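Local structure of probable translation initiation factor eIF-2B subunit gamma (Schizosaccharomyces pombe, 5B04) at residues V43-G48 with P61-P66; A88-M93 with I114-P119. The protein forms part of the eIF2B complex, which catalyses the exchange of GDP for GTP on the gamma subunit of translation initiation factor eIF2. The protein carries 3 engineered substitutions. All coordinates share one frame; numbering follows the deposited sequence.

Contact 1. Residues V43-G48 with P61-P66; sequences VFAGFG and PKALLP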
loop_
_atom_site.group_PDB
_atom_site.type_symbol
_atom_site.label_atom_id
_atom_site.label_comp_id
_atom_site.label_asym_id
_atom_site.label_seq_id
_atom_site.Cartn_x
_atom_site.Cartn_y
_atom_site.Cartn_z
ATOM N N VAL E 43 -65.860 11.751 3.180
ATOM C CA VAL E 43 -66.439 10.891 4.204
ATOM C C VAL E 43 -67.931 10.710 3.958
ATOM O O VAL E 43 -68.679 11.686 3.903
ATOM C CB VAL E 43 -66.220 11.461 5.618
ATOM C CG1 VAL E 43 -66.975 10.632 6.646
ATOM C CG2 VAL E 43 -64.738 11.511 5.946
ATOM N N PHE E 44 -68.361 9.463 3.803
ATOM C CA PHE E 44 -69.773 9.178 3.591
ATOM C C PHE E 44 -70.458 8.808 4.901
ATOM O O PHE E 44 -70.066 7.856 5.576
ATOM C CB PHE E 44 -69.956 8.060 2.562
ATOM C CG PHE E 44 -71.394 7.709 2.301
ATOM C CD1 PHE E 44 -72.342 8.703 2.128
ATOM C CD2 PHE E 44 -71.796 6.385 2.222
ATOM C CE1 PHE E 44 -73.668 8.385 1.892
ATOM C CE2 PHE E 44 -73.120 6.061 1.981
ATOM C CZ PHE E 44 -74.056 7.064 1.813
ATOM N N ALA E 45 -71.485 9.575 5.252
ATOM C CA ALA E 45 -72.247 9.339 6.471
ATOM C C ALA E 45 -73.695 9.007 6.138
ATOM O O ALA E 45 -74.570 9.870 6.199
ATOM C CB ALA E 45 -72.174 10.551 7.383
ATOM N N GLY E 46 -73.943 7.752 5.785
ATOM C CA GLY E 46 -75.270 7.331 5.381
ATOM C C GLY E 46 -76.155 6.928 6.544
ATOM O O GLY E 46 -75.721 6.906 7.696
ATOM N N PHE E 47 -77.408 6.622 6.229
ATOM C CA PHE E 47 -78.352 6.089 7.203
ATOM C C PHE E 47 -77.843 4.752 7.724
ATOM O O PHE E 47 -77.189 4.007 6.994
ATOM C CB PHE E 47 -79.734 5.940 6.562
ATOM C CG PHE E 47 -80.771 5.325 7.458
ATOM C CD1 PHE E 47 -81.499 6.107 8.338
ATOM C CD2 PHE E 47 -81.038 3.967 7.400
ATOM C CE1 PHE E 47 -82.462 5.546 9.152
ATOM C CE2 PHE E 47 -81.998 3.398 8.214
ATOM C CZ PHE E 47 -82.711 4.187 9.092
ATOM N N GLY E 48 -78.133 4.456 8.988
ATOM C CA GLY E 48 -77.701 3.213 9.602
ATOM C C GLY E 48 -78.178 1.985 8.852
ATOM O O GLY E 48 -79.368 1.669 8.854
ATOM N N PRO E 61 -78.581 10.623 13.897
ATOM C CA PRO E 61 -78.103 10.028 12.647
ATOM C C PRO E 61 -76.998 9.020 12.934
ATOM O O PRO E 61 -76.413 9.062 14.017
ATOM C CB PRO E 61 -77.576 11.231 11.864
ATOM C CG PRO E 61 -77.166 12.200 12.919
ATOM C CD PRO E 61 -78.144 12.022 14.048
ATOM N N LYS E 62 -76.721 8.132 11.985
ATOM C CA LYS E 62 -75.704 7.101 12.168
ATOM C C LYS E 62 -74.344 7.694 12.523
ATOM O O LYS E 62 -73.623 7.161 13.366
ATOM C CB LYS E 62 -75.581 6.247 10.904
ATOM C CG LYS E 62 -74.491 5.188 10.971
ATOM C CD LYS E 62 -74.341 4.467 9.643
ATOM C CE LYS E 62 -73.312 3.353 9.729
ATOM N NZ LYS E 62 -73.255 2.555 8.472
ATOM N N ALA E 63 -74.012 8.811 11.886
ATOM C CA ALA E 63 -72.693 9.420 12.024
ATOM C C ALA E 63 -72.438 10.012 13.408
ATOM O O ALA E 63 -71.291 10.280 13.766
ATOM C CB ALA E 63 -72.511 10.494 10.965
ATOM N N LEU E 64 -73.496 10.217 14.185
ATOM C CA LEU E 64 -73.355 10.874 15.482
ATOM C C LEU E 64 -73.485 9.917 16.663
ATOM O O LEU E 64 -73.443 10.346 17.817
ATOM C CB LEU E 64 -74.378 12.002 15.618
ATOM C CG LEU E 64 -74.000 13.318 14.933
ATOM C CD1 LEU E 64 -75.110 14.345 15.083
ATOM C CD2 LEU E 64 -72.691 13.852 15.497
ATOM N N LEU E 65 -73.645 8.627 16.379
ATOM C CA LEU E 65 -73.669 7.620 17.435
ATOM C C LEU E 65 -72.339 7.607 18.174
ATOM O O LEU E 65 -71.292 7.395 17.564
ATOM C CB LEU E 65 -73.956 6.233 16.867
ATOM C CG LEU E 65 -75.287 5.987 16.162
ATOM C CD1 LEU E 65 -75.240 4.634 15.481
ATOM C CD2 LEU E 65 -76.443 6.057 17.147
ATOM N N PRO E 66 -72.375 7.835 19.493
ATOM C CA PRO E 66 -71.139 7.912 20.276
ATOM C C PRO E 66 -70.424 6.571 20.373
ATOM O O PRO E 66 -71.071 5.542 20.571
ATOM C CB PRO E 66 -71.628 8.367 21.653
ATOM C CG PRO E 66 -73.028 7.859 21.732
ATOM C CD PRO E 66 -73.576 7.968 20.335
#
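K62 lies along the backbone of G46-G48, and next to it the methyl groups of A45 and A63 meet tip to tip, CB to CB at 3.6 Å. The lysine does its packing with methylenes. Its CG stands anti to the backbone N (chi1 177°) and the chain beyond stays fully extended, which lays it past the G46 carbonyl: K62 CB is 3.3 Å from G46 O, and, two carbons along the zigzag, K62 CD is 3.4 Å from the same oxygen. The same methylene, K62 CD, lies 3.6 Å from G48 CA. The close approach uses backbone at G46 and G48, where no side chain intervenes. The lysine starts from a short 3-10 turn at 62-64, closed by a bond of 3.1 Å from L64 N to P61 O.

This tight packing gives way to a looser flank. F47, largely exposed, turns its CB away from 61-66, and no atom of its side chain comes nearer than 6.0 Å (F47 CB to K62 CB), while it touches D124. On the other segment P66 reaches M397 of the left-handed beta-helix domain.

Both segments belong to the nucleotidyltransferase signature, in which a glycine-rich loop after the first strand is followed by a Pro-Lys pair; in catalytic relatives these elements handle the nucleotide, a role not established for this subunit. The two segments share no hydrogen bond, and the amine looks beyond them, forming a long, weak ion pair with D149. Were K62 replaced by an alanine, the methylenes beside G46 O and G48 CA would be lost, which is likely to leave a gap along the loop and D149 without its weak ionic partner. The chemistry thus implies a division of labour: the lysine's aliphatic stem packs the loop against the 3-10 turn, whereas its charge is directed elsewhere.

Contact 2. Residues A88-M93 with I114-P119; sequences AILICM and IHVEAP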
loop_
_atom_site.group_PDB
_atom_site.type_symbol
_atom_site.label_atom_id
_atom_site.label_comp_id
_atom_site.label_asym_id
_atom_site.label_seq_id
_atom_site.Cartn_x
_atom_site.Cartn_y
_atom_site.Cartn_z
ATOM N N ALA E 88 -62.337 18.601 4.297
ATOM C CA ALA E 88 -62.922 17.350 3.830
ATOM C C ALA E 88 -64.375 17.530 3.404
ATOM O O ALA E 88 -65.086 18.387 3.927
ATOM C CB ALA E 88 -62.818 16.284 4.911
ATOM N N ILE E 89 -64.804 16.717 2.445
ATOM C CA ILE E 89 -66.191 16.710 1.999
ATOM C C ILE E 89 -66.986 15.672 2.781
ATOM O O ILE E 89 -66.582 14.514 2.875
ATOM C CB ILE E 89 -66.303 16.407 0.492
ATOM C CG1 ILE E 89 -65.552 17.459 -0.324
ATOM C CG2 ILE E 89 -67.763 16.339 0.067
ATOM C CD1 ILE E 89 -65.573 17.200 -1.815
ATOM N N LEU E 90 -68.115 16.088 3.345
ATOM C CA LEU E 90 -68.941 15.180 4.131
ATOM C C LEU E 90 -70.293 14.940 3.471
ATOM O O LEU E 90 -71.181 15.792 3.515
ATOM C CB LEU E 90 -69.142 15.731 5.544
ATOM C CG LEU E 90 -70.000 14.890 6.490
ATOM C CD1 LEU E 90 -69.558 13.435 6.487
ATOM C CD2 LEU E 90 -69.927 15.461 7.892
ATOM N N ILE E 91 -70.439 13.770 2.860
ATOM C CA ILE E 91 -71.700 13.370 2.253
ATOM C C ILE E 91 -72.604 12.735 3.305
ATOM O O ILE E 91 -72.144 11.937 4.122
ATOM C CB ILE E 91 -71.488 12.379 1.096
ATOM C CG1 ILE E 91 -70.755 13.048 -0.065
ATOM C CG2 ILE E 91 -72.816 11.825 0.631
ATOM C CD1 ILE E 91 -70.280 12.074 -1.123
ATOM N N CYS E 92 -73.884 13.092 3.285
ATOM C CA CYS E 92 -74.843 12.515 4.219
ATOM C C CYS E 92 -76.265 12.611 3.680
ATOM O O CYS E 92 -76.481 12.968 2.523
ATOM C CB CYS E 92 -74.754 13.217 5.576
ATOM S SG CYS E 92 -75.337 14.928 5.577
ATOM N N MET E 93 -77.231 12.283 4.532
ATOM C CA MET E 93 -78.639 12.377 4.171
ATOM C C MET E 93 -79.217 13.682 4.701
ATOM O O MET E 93 -78.761 14.195 5.724
ATOM C CB MET E 93 -79.413 11.179 4.722
ATOM C CG MET E 93 -78.778 9.839 4.391
ATOM S SD MET E 93 -78.569 9.604 2.617
ATOM C CE MET E 93 -77.555 8.127 2.579
ATOM N N ILE E 114 -64.893 21.407 7.515
ATOM C CA ILE E 114 -65.791 20.347 7.072
ATOM C C ILE E 114 -66.957 20.901 6.264
ATOM O O ILE E 114 -67.929 21.414 6.818
ATOM C CB ILE E 114 -66.339 19.541 8.262
ATOM C CG1 ILE E 114 -65.191 19.079 9.163
ATOM C CG2 ILE E 114 -67.146 18.350 7.766
ATOM C CD1 ILE E 114 -64.157 18.233 8.451
ATOM N N HIS E 115 -66.845 20.790 4.945
ATOM C CA HIS E 115 -67.888 21.242 4.037
ATOM C C HIS E 115 -68.913 20.133 3.817
ATOM O O HIS E 115 -68.647 19.151 3.122
ATOM C CB HIS E 115 -67.269 21.694 2.712
ATOM C CG HIS E 115 -68.217 21.672 1.555
ATOM N ND1 HIS E 115 -68.069 20.806 0.494
ATOM C CD2 HIS E 115 -69.324 22.405 1.291
ATOM C CE1 HIS E 115 -69.042 21.009 -0.376
ATOM N NE2 HIS E 115 -69.818 21.973 0.085
ATOM N N VAL E 116 -70.084 20.294 4.427
ATOM C CA VAL E 116 -71.125 19.272 4.386
ATOM C C VAL E 116 -71.925 19.336 3.091
ATOM O O VAL E 116 -72.281 20.417 2.621
ATOM C CB VAL E 116 -72.090 19.407 5.579
ATOM C CG1 VAL E 116 -72.985 18.181 5.684
ATOM C CG2 VAL E 116 -71.311 19.605 6.863
ATOM N N GLU E 117 -72.206 18.169 2.522
ATOM C CA GLU E 117 -72.991 18.081 1.298
ATOM C C GLU E 117 -74.000 16.944 1.401
ATOM O O GLU E 117 -73.625 15.774 1.439
ATOM C CB GLU E 117 -72.077 17.870 0.089
ATOM C CG GLU E 117 -72.725 18.176 -1.252
ATOM C CD GLU E 117 -72.455 19.593 -1.719
ATOM O OE1 GLU E 117 -72.812 19.922 -2.869
ATOM O OE2 GLU E 117 -71.884 20.379 -0.935
ATOM N N ALA E 118 -75.282 17.292 1.454
ATOM C CA ALA E 118 -76.338 16.288 1.494
ATOM C C ALA E 118 -77.227 16.406 0.263
ATOM O O ALA E 118 -78.305 16.997 0.330
ATOM C CB ALA E 118 -77.162 16.429 2.763
ATOM N N PRO E 119 -76.773 15.840 -0.866
ATOM C CA PRO E 119 -77.495 15.932 -2.139
ATOM C C PRO E 119 -78.893 15.333 -2.039
ATOM O O PRO E 119 -79.064 14.267 -1.446
ATOM C CB PRO E 119 -76.617 15.130 -3.105
ATOM C CG PRO E 119 -75.808 14.233 -2.236
ATOM C CD PRO E 119 -75.568 15.001 -0.978
#
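A chi1 of 180° sets L90 CG anti to its own nitrogen, and I114 carries its CG2 branch in the matching position, bringing that methyl 4.0 Å from both L90 CB and L90 CD2 as the two side chains cross obliquely. Further along, chi1 of C92 (69°) tucks SG between the backbone N and the carbonyl carbon, where it lies 3.7 Å from A118 CB and also touches V116 CG1. The backbones are joined by a parallel ladder: A88 O accepts from H115 N, L90 N donates to H115 O, L90 O accepts from E117 N at 2.8 Å in a nearly straight bond (173° at the hydrogen), and C92 N donates to E117 O.

Strands 87-92 and 113-117 are the two ends of a beta-alpha-beta crossover through helix 97-105, part of the Rossmann-like sheet of the GT-A fold. That helix packs over the face bearing L90 and V116, meeting them through I100 and L104 among others. On the reverse face, I89 CG1 approaches the edge of the H115 ring, near its plane, 4.3 Å from ND1. I91, on that same face, meets A131 of helix 128-134, while its CG2 lies loosely against P119 CD.

Overall arrangement
Contact 1 is complete before contact 2 begins along the chain, and their centres lie 11 Å apart. They join through the neighbouring strands 39-45 and 87-92 of one sheet: V43 N approaches I89 O at 2.9 Å and A45 N approaches I91 O at 2.7 Å, both probable hydrogen bonds. Strand 87-92 thus pairs with 39-45 on one edge and with 113-117 on the other. L90 and C92 of contact 2 also pack against segment 43-48, L90 on V43 and A45, C92 on A45. Contact 1 lies at the C-terminal part of strand 39-45 and the loop after it, the region that forms the nucleotide site in catalytic GT-A relatives, whereas contact 2 extends the sheet beside it.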